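Local coordinates for small ribosomal subunit biogenesis GTPase RsgA (Thermotoga maritima, PDB 1U0L), which is a circularly permuted GTPase that probably hydrolyses GTP slowly and assists late maturation of the 30S ribosomal subunit, at residues A[99-111]-A[283-295]. Numbering follows the deposited sequence.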
# COMPACT_ATOMS: atom_id res chain seq x y z
N THR A 99 -8.54 -7.61 -13.62
CA THR A 99 -8.56 -7.58 -12.17
C THR A 99 -9.97 -7.72 -11.65
O THR A 99 -10.82 -6.92 -11.97
CB THR A 99 -7.99 -6.27 -11.63
OG1 THR A 99 -6.73 -5.99 -12.26
CG2 THR A 99 -7.80 -6.37 -10.13
N SER A 100 -10.21 -8.73 -10.83
CA SER A 100 -11.54 -8.95 -10.29
C SER A 100 -11.76 -8.02 -9.11
O SER A 100 -10.80 -7.70 -8.40
CB SER A 100 -11.67 -10.39 -9.79
OG SER A 100 -10.91 -10.54 -8.59
N THR A 101 -13.00 -7.61 -8.88
CA THR A 101 -13.28 -6.74 -7.75
C THR A 101 -12.84 -7.44 -6.47
O THR A 101 -12.41 -6.80 -5.52
CB THR A 101 -14.78 -6.39 -7.63
OG1 THR A 101 -15.53 -7.59 -7.44
CG2 THR A 101 -15.26 -5.65 -8.87
N TYR A 102 -12.95 -8.77 -6.46
CA TYR A 102 -12.55 -9.53 -5.28
C TYR A 102 -11.08 -9.27 -4.92
O TYR A 102 -10.76 -8.99 -3.76
CB TYR A 102 -12.76 -11.03 -5.51
CG TYR A 102 -12.20 -11.88 -4.40
CD1 TYR A 102 -12.92 -12.07 -3.22
CD2 TYR A 102 -10.95 -12.47 -4.51
CE1 TYR A 102 -12.40 -12.83 -2.17
CE2 TYR A 102 -10.41 -13.22 -3.47
CZ TYR A 102 -11.14 -13.40 -2.31
OH TYR A 102 -10.63 -14.16 -1.28
N ILE A 103 -10.19 -9.38 -5.91
CA ILE A 103 -8.78 -9.12 -5.67
C ILE A 103 -8.62 -7.68 -5.22
O ILE A 103 -7.89 -7.40 -4.28
CB ILE A 103 -7.92 -9.36 -6.95
CG1 ILE A 103 -7.39 -10.80 -6.94
CG2 ILE A 103 -6.76 -8.36 -7.02
CD1 ILE A 103 -8.48 -11.83 -6.92
N ILE A 104 -9.32 -6.77 -5.90
CA ILE A 104 -9.26 -5.35 -5.55
C ILE A 104 -9.65 -5.09 -4.09
O ILE A 104 -8.99 -4.31 -3.39
CB ILE A 104 -10.20 -4.50 -6.42
CG1 ILE A 104 -9.76 -4.52 -7.88
CG2 ILE A 104 -10.19 -3.07 -5.94
CD1 ILE A 104 -10.61 -3.66 -8.77
N ASP A 105 -10.72 -5.73 -3.62
CA ASP A 105 -11.17 -5.52 -2.25
C ASP A 105 -10.25 -6.16 -1.23
O ASP A 105 -10.16 -5.70 -0.08
CB ASP A 105 -12.61 -6.01 -2.08
CG ASP A 105 -13.60 -5.20 -2.89
OD1 ASP A 105 -13.28 -4.01 -3.19
OD2 ASP A 105 -14.68 -5.73 -3.23
N LYS A 106 -9.56 -7.22 -1.63
CA LYS A 106 -8.64 -7.88 -0.71
C LYS A 106 -7.46 -6.94 -0.52
O LYS A 106 -6.91 -6.80 0.58
CB LYS A 106 -8.20 -9.22 -1.27
CG LYS A 106 -7.11 -9.87 -0.47
CD LYS A 106 -7.09 -11.35 -0.65
CE LYS A 106 -8.33 -11.97 -0.04
NZ LYS A 106 -8.25 -13.47 -0.10
N PHE A 107 -7.08 -6.27 -1.61
CA PHE A 107 -5.98 -5.32 -1.56
C PHE A 107 -6.35 -4.15 -0.66
O PHE A 107 -5.57 -3.75 0.21
CB PHE A 107 -5.65 -4.82 -2.96
CG PHE A 107 -4.57 -5.59 -3.63
CD1 PHE A 107 -4.70 -6.00 -4.95
CD2 PHE A 107 -3.41 -5.93 -2.93
CE1 PHE A 107 -3.68 -6.74 -5.57
CE2 PHE A 107 -2.39 -6.67 -3.54
CZ PHE A 107 -2.53 -7.08 -4.87
N LEU A 108 -7.56 -3.61 -0.87
CA LEU A 108 -8.04 -2.49 -0.07
C LEU A 108 -8.13 -2.91 1.40
O LEU A 108 -7.72 -2.17 2.28
CB LEU A 108 -9.40 -2.02 -0.57
CG LEU A 108 -9.38 -1.37 -1.96
CD1 LEU A 108 -10.80 -1.15 -2.45
CD2 LEU A 108 -8.62 -0.05 -1.90
N VAL A 109 -8.65 -4.11 1.66
CA VAL A 109 -8.75 -4.60 3.03
C VAL A 109 -7.37 -4.54 3.67
O VAL A 109 -7.21 -4.05 4.79
CB VAL A 109 -9.28 -6.05 3.08
CG1 VAL A 109 -9.10 -6.62 4.48
CG2 VAL A 109 -10.76 -6.08 2.71
N LEU A 110 -6.36 -5.02 2.95
CA LEU A 110 -4.98 -5.00 3.44
C LEU A 110 -4.45 -3.58 3.68
O LEU A 110 -3.80 -3.31 4.69
CB LEU A 110 -4.06 -5.72 2.45
CG LEU A 110 -4.15 -7.24 2.49
CD1 LEU A 110 -3.36 -7.80 1.33
CD2 LEU A 110 -3.63 -7.77 3.81
N ALA A 111 -4.73 -2.68 2.75
CA ALA A 111 -4.27 -1.30 2.87
C ALA A 111 -4.93 -0.63 4.08
O ALA A 111 -4.30 0.14 4.81
CB ALA A 111 -4.61 -0.53 1.60
N SER A 283 -21.08 -6.12 -5.17
CA SER A 283 -19.75 -6.71 -5.22
C SER A 283 -19.05 -6.57 -3.89
O SER A 283 -18.44 -7.51 -3.40
CB SER A 283 -18.91 -6.04 -6.31
OG SER A 283 -18.92 -4.64 -6.16
N ARG A 284 -19.15 -5.38 -3.31
CA ARG A 284 -18.52 -5.13 -2.03
C ARG A 284 -19.02 -6.13 -1.00
O ARG A 284 -18.23 -6.90 -0.43
CB ARG A 284 -18.80 -3.70 -1.57
CG ARG A 284 -18.13 -2.63 -2.43
CD ARG A 284 -16.61 -2.64 -2.26
NE ARG A 284 -16.22 -2.10 -0.96
CZ ARG A 284 -14.97 -1.93 -0.55
NH1 ARG A 284 -13.96 -2.24 -1.35
NH2 ARG A 284 -14.73 -1.43 0.65
N TYR A 285 -20.32 -6.12 -0.77
CA TYR A 285 -20.91 -7.03 0.20
C TYR A 285 -20.47 -8.48 -0.07
O TYR A 285 -19.99 -9.19 0.82
CB TYR A 285 -22.44 -6.96 0.16
CG TYR A 285 -23.04 -7.84 1.21
CD1 TYR A 285 -22.96 -7.49 2.55
CD2 TYR A 285 -23.58 -9.08 0.89
CE1 TYR A 285 -23.38 -8.35 3.55
CE2 TYR A 285 -24.01 -9.96 1.88
CZ TYR A 285 -23.90 -9.58 3.21
OH TYR A 285 -24.26 -10.46 4.22
N GLU A 286 -20.65 -8.89 -1.32
CA GLU A 286 -20.34 -10.22 -1.81
C GLU A 286 -18.93 -10.67 -1.45
O GLU A 286 -18.75 -11.72 -0.82
CB GLU A 286 -20.52 -10.25 -3.33
CG GLU A 286 -20.36 -11.60 -3.97
CD GLU A 286 -20.64 -11.54 -5.46
OE1 GLU A 286 -19.89 -10.84 -6.18
OE2 GLU A 286 -21.60 -12.18 -5.91
N ASN A 287 -17.95 -9.86 -1.83
CA ASN A 287 -16.56 -10.18 -1.56
C ASN A 287 -16.26 -10.20 -0.06
O ASN A 287 -15.49 -11.05 0.42
CB ASN A 287 -15.65 -9.20 -2.29
CG ASN A 287 -15.77 -9.32 -3.80
OD1 ASN A 287 -15.70 -10.42 -4.34
ND2 ASN A 287 -15.94 -8.19 -4.48
N TYR A 288 -16.89 -9.27 0.68
CA TYR A 288 -16.70 -9.20 2.12
C TYR A 288 -17.18 -10.51 2.77
O TYR A 288 -16.50 -11.08 3.62
CB TYR A 288 -17.46 -8.02 2.73
CG TYR A 288 -17.66 -8.20 4.22
CD1 TYR A 288 -16.56 -8.29 5.09
CD2 TYR A 288 -18.93 -8.42 4.75
CE1 TYR A 288 -16.73 -8.59 6.43
CE2 TYR A 288 -19.11 -8.72 6.09
CZ TYR A 288 -18.01 -8.81 6.93
OH TYR A 288 -18.20 -9.16 8.25
N VAL A 289 -18.36 -10.98 2.38
CA VAL A 289 -18.89 -12.22 2.93
C VAL A 289 -18.00 -13.41 2.57
O VAL A 289 -17.72 -14.26 3.41
CB VAL A 289 -20.32 -12.49 2.43
CG1 VAL A 289 -20.78 -13.86 2.89
CG2 VAL A 289 -21.26 -11.42 2.95
N LYS A 290 -17.55 -13.46 1.31
CA LYS A 290 -16.65 -14.51 0.84
C LYS A 290 -15.42 -14.51 1.73
O LYS A 290 -15.02 -15.55 2.26
CB LYS A 290 -16.23 -14.24 -0.61
CG LYS A 290 -15.17 -15.19 -1.15
CD LYS A 290 -15.73 -16.58 -1.46
CE LYS A 290 -14.64 -17.50 -2.00
NZ LYS A 290 -13.91 -16.89 -3.15
N MET A 291 -14.82 -13.34 1.89
CA MET A 291 -13.64 -13.20 2.74
C MET A 291 -13.96 -13.59 4.17
O MET A 291 -13.18 -14.28 4.82
CB MET A 291 -13.09 -11.77 2.68
CG MET A 291 -12.04 -11.58 1.59
SD MET A 291 -11.18 -10.01 1.56
CE MET A 291 -12.25 -9.09 0.48
N PHE A 292 -15.12 -13.16 4.66
CA PHE A 292 -15.54 -13.48 6.01
C PHE A 292 -15.41 -14.99 6.22
O PHE A 292 -14.60 -15.45 7.04
CB PHE A 292 -17.00 -13.06 6.24
CG PHE A 292 -17.48 -13.29 7.64
CD1 PHE A 292 -17.23 -12.36 8.64
CD2 PHE A 292 -18.11 -14.48 7.99
CE1 PHE A 292 -17.59 -12.62 9.97
CE2 PHE A 292 -18.47 -14.75 9.31
CZ PHE A 292 -18.21 -13.81 10.30
N TYR A 293 -16.19 -15.75 5.48
CA TYR A 293 -16.17 -17.20 5.59
C TYR A 293 -14.77 -17.82 5.40
O TYR A 293 -14.43 -18.83 6.03
CB TYR A 293 -17.19 -17.79 4.60
CG TYR A 293 -18.63 -17.66 5.09
CD1 TYR A 293 -19.69 -17.53 4.19
CD2 TYR A 293 -18.93 -17.68 6.45
CE1 TYR A 293 -21.01 -17.41 4.63
CE2 TYR A 293 -20.25 -17.56 6.91
CZ TYR A 293 -21.28 -17.43 5.99
OH TYR A 293 -22.57 -17.29 6.44
N GLU A 294 -13.96 -17.21 4.53
CA GLU A 294 -12.61 -17.68 4.28
C GLU A 294 -11.76 -17.57 5.54
O GLU A 294 -10.86 -18.37 5.76
CB GLU A 294 -11.96 -16.86 3.17
CG GLU A 294 -12.18 -17.43 1.79
CD GLU A 294 -11.67 -16.52 0.69
OE1 GLU A 294 -10.54 -15.99 0.82
OE2 GLU A 294 -12.39 -16.34 -0.31
N LEU A 295 -12.04 -16.57 6.37
CA LEU A 295 -11.27 -16.38 7.59
C LEU A 295 -11.74 -17.31 8.70
O LEU A 295 -10.97 -17.62 9.61
CB LEU A 295 -11.36 -14.92 8.06
CG LEU A 295 -10.75 -13.86 7.13
CD1 LEU A 295 -10.96 -12.45 7.69
CD2 LEU A 295 -9.27 -14.14 6.96
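The amide nitrogen ND2 of N287 is shared by two acceptors of helix 101-111: it donates to T101 OG1 at 3.0 Å, close to its own amide plane, and to D105 OD2, also at 3.0 Å, on its anti side but tilted from both the carboxylate and the amide planes. The other carboxylate oxygen, D105 OD1, forms a salt bridge with R284 NH1, the guanidinium standing at 89° to the carboxylate. Y143 OH also hydrogen-bonds D105 OD1, and E250 pairs with R284 NE, so the D105-R284 pair has further partners. With CG anti to the backbone N (chi1 173°), the Y102 side chain sits in the hole formed by N287, K290, M291 and E294. K290 NZ lies over its face in a cation-pi contact, 4.8 Å from the centroid, while K106 NZ donates to Y102 OH and bridges to E294. A leucine in place of Y102 would probably leave K290 without its aromatic partner and K106 NZ without the phenolic oxygen, though both lysines would keep E294. In return, M291 of helix 283-295 enters a hole among Y102, D105, K106 and V109, its SD 3.8 Å from K106 CE. Crossing at -69° with axes 9.5 Å apart, the two helices form a knobs-into-holes interface that joins the permuted GTPase domain to the C-terminal zinc-binding region.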